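Long-range contact in beta-gamma-crystallin (Geodia cydonium, PDB 4IAU), which is of unknown function but binds calcium and belongs to the beta/gamma-crystallin family of Greek key proteins: residues A[41-46]-A[53-58]. Numbering follows the deposited sequence. Where two conformers were deposited one is given.
Sequences FYQQAN and GGSLWI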
loop_
_atom_site.group_PDB
_atom_site.type_symbol
_atom_site.label_atom_id
_atom_site.label_comp_id
_atom_site.label_asym_id
_atom_site.label_seq_id
_atom_site.Cartn_x
_atom_site.Cartn_y
_atom_site.Cartn_z
ATOM N N PHE A 41 -5.289 -2.164 -5.606
ATOM C CA PHE A 41 -5.738 -1.834 -6.948
ATOM C C PHE A 41 -6.205 -0.394 -6.974
ATOM O O PHE A 41 -6.839 0.065 -6.014
ATOM C CB PHE A 41 -6.849 -2.773 -7.426
ATOM C CG PHE A 41 -6.422 -4.238 -7.332
ATOM C CD1 PHE A 41 -6.530 -4.884 -6.095
ATOM C CD2 PHE A 41 -5.905 -4.901 -8.442
ATOM C CE1 PHE A 41 -6.033 -6.179 -6.017
ATOM C CE2 PHE A 41 -5.393 -6.174 -8.321
ATOM C CZ PHE A 41 -5.452 -6.783 -7.094
ATOM N N TYR A 42 -5.928 0.308 -8.092
ATOM C CA TYR A 42 -6.184 1.722 -8.175
ATOM C C TYR A 42 -6.884 2.052 -9.488
ATOM O O TYR A 42 -6.566 1.494 -10.535
ATOM C CB TYR A 42 -4.870 2.510 -8.126
ATOM C CG TYR A 42 -4.018 2.197 -6.918
ATOM C CD1 TYR A 42 -3.144 1.129 -6.919
ATOM C CD2 TYR A 42 -4.090 2.963 -5.758
ATOM C CE1 TYR A 42 -2.376 0.816 -5.819
ATOM C CE2 TYR A 42 -3.302 2.692 -4.641
ATOM C CZ TYR A 42 -2.418 1.613 -4.681
ATOM O OH TYR A 42 -1.595 1.296 -3.642
ATOM N N GLN A 43 -7.768 3.052 -9.415
ATOM C CA GLN A 43 -8.512 3.484 -10.594
ATOM C C GLN A 43 -7.653 4.200 -11.618
ATOM O O GLN A 43 -7.963 4.164 -12.823
ATOM C CB GLN A 43 -9.672 4.379 -10.097
ATOM C CG GLN A 43 -10.557 4.893 -11.189
ATOM C CD GLN A 43 -11.755 5.604 -10.639
ATOM O OE1 GLN A 43 -11.668 6.288 -9.596
ATOM N NE2 GLN A 43 -12.873 5.465 -11.306
ATOM N N GLN A 44 -6.603 4.903 -11.176
ATOM C CA GLN A 44 -5.699 5.611 -12.045
ATOM C C GLN A 44 -4.364 4.900 -12.125
ATOM O O GLN A 44 -3.950 4.180 -11.210
ATOM C CB GLN A 44 -5.440 7.046 -11.547
ATOM C CG GLN A 44 -6.680 7.866 -11.305
ATOM C CD GLN A 44 -6.358 9.210 -10.695
ATOM O OE1 GLN A 44 -5.566 9.307 -9.755
ATOM N NE2 GLN A 44 -6.979 10.255 -11.238
ATOM N N ALA A 45 -3.640 5.170 -13.219
ATOM C CA ALA A 45 -2.240 4.720 -13.359
ATOM C C ALA A 45 -1.391 5.314 -12.258
ATOM O O ALA A 45 -1.735 6.295 -11.605
ATOM C CB ALA A 45 -1.714 5.114 -14.725
ATOM N N ASN A 46 -0.231 4.680 -12.052
ATOM C CA ASN A 46 0.713 5.220 -11.098
ATOM C C ASN A 46 0.100 5.359 -9.715
ATOM O O ASN A 46 0.441 6.271 -8.952
ATOM C CB ASN A 46 1.365 6.534 -11.588
ATOM C CG ASN A 46 1.935 6.316 -12.972
ATOM O OD1 ASN A 46 2.651 5.351 -13.252
ATOM N ND2 ASN A 46 1.557 7.194 -13.881
ATOM N N GLY A 53 -4.362 10.152 -4.296
ATOM C CA GLY A 53 -4.982 9.100 -3.564
ATOM C C GLY A 53 -6.480 9.146 -3.458
ATOM O O GLY A 53 -7.078 8.239 -2.889
ATOM N N GLY A 54 -7.113 10.182 -4.059
ATOM C CA GLY A 54 -8.524 10.363 -3.886
ATOM C C GLY A 54 -9.421 9.618 -4.858
ATOM O O GLY A 54 -10.641 9.585 -4.620
ATOM N N SER A 55 -8.892 9.006 -5.895
ATOM C CA SER A 55 -9.657 8.150 -6.788
ATOM C C SER A 55 -9.956 6.817 -6.076
ATOM O O SER A 55 -9.568 6.578 -4.937
ATOM C CB SER A 55 -8.947 7.978 -8.121
ATOM O OG SER A 55 -8.885 9.189 -8.810
ATOM N N LEU A 56 -10.666 5.945 -6.797
ATOM C CA LEU A 56 -11.062 4.689 -6.191
ATOM C C LEU A 56 -9.865 3.755 -6.032
ATOM O O LEU A 56 -8.911 3.779 -6.807
ATOM C CB LEU A 56 -12.158 3.995 -7.017
ATOM C CG LEU A 56 -13.442 4.800 -7.270
ATOM C CD1 LEU A 56 -14.339 4.056 -8.202
ATOM C CD2 LEU A 56 -14.142 5.164 -5.959
ATOM N N TRP A 57 -9.938 2.944 -4.997
ATOM C CA TRP A 57 -8.918 1.992 -4.636
ATOM C C TRP A 57 -9.533 0.862 -3.880
ATOM O O TRP A 57 -10.586 1.024 -3.240
ATOM C CB TRP A 57 -7.824 2.721 -3.783
ATOM C CG TRP A 57 -8.411 3.169 -2.476
ATOM C CD1 TRP A 57 -9.156 4.309 -2.276
ATOM C CD2 TRP A 57 -8.382 2.465 -1.232
ATOM N NE1 TRP A 57 -9.581 4.350 -0.971
ATOM C CE2 TRP A 57 -9.129 3.252 -0.307
ATOM C CE3 TRP A 57 -7.828 1.277 -0.792
ATOM C CZ2 TRP A 57 -9.292 2.842 1.013
ATOM C CZ3 TRP A 57 -7.994 0.870 0.527
ATOM C CH2 TRP A 57 -8.720 1.675 1.395
ATOM N N ILE A 58 -8.844 -0.290 -3.849
ATOM C CA ILE A 58 -9.282 -1.396 -3.021
ATOM C C ILE A 58 -8.060 -2.232 -2.642
ATOM O O ILE A 58 -7.218 -2.496 -3.496
ATOM C CB ILE A 58 -10.389 -2.234 -3.675
ATOM C CG1 ILE A 58 -10.902 -3.300 -2.700
ATOM C CG2 ILE A 58 -9.938 -2.852 -4.992
ATOM C CD1 ILE A 58 -12.201 -3.928 -3.148
HETATM O O HOH W 1 -10.547 8.998 -10.907
#
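Phe41 and Tyr42 pair antiparallel with Ile58 and Trp57 in the crystallin Greek key fold, at the end of strands 38-42 and 57-61 that leads into the loop joining them. Phe41 and Ile58 form a hydrogen-bonded pair: Phe41 N gives to Ile58 O at 2.9 Å, and Ile58 N gives to Phe41 O at 3.0 Å. Tyr42 and Trp57 are the non-hydrogen-bonded pair. Past it, Gln43 N donates a hydrogen bond to Leu56 O at 2.9 Å, a carbonyl that also accepts from Asn48 ND2.

Phe41 CB meets Ile58 CG2 at 3.9 Å, and the Phe41 side chain also touches Val6 and Leu8 of strand 5-9. On the other face, Tyr42 CD2 meets Trp57 CB loosely, at 4.2 Å. Tyr42 OH is hydrogen-bonded to Phe94 O and to Arg77 NE.

Beyond the strands, Gln43 OE1, not Gln43 O, accepts from Leu56 N, at 3.0 Å. Gln43 CG stands anti to the backbone N (chi1 -179°), and the extended chain brings OE1 there. The N-H points almost straight at OE1 (169°). Gln44 CD sits 3.2 Å from Ser55 OG, but the angles rule out a hydrogen bond; Gln44 OE1 is hydrogen-bonded to Ser51 OG. One water joins Ser55 OG, at 2.7 Å, to Gln43 OE1 through a weak bond.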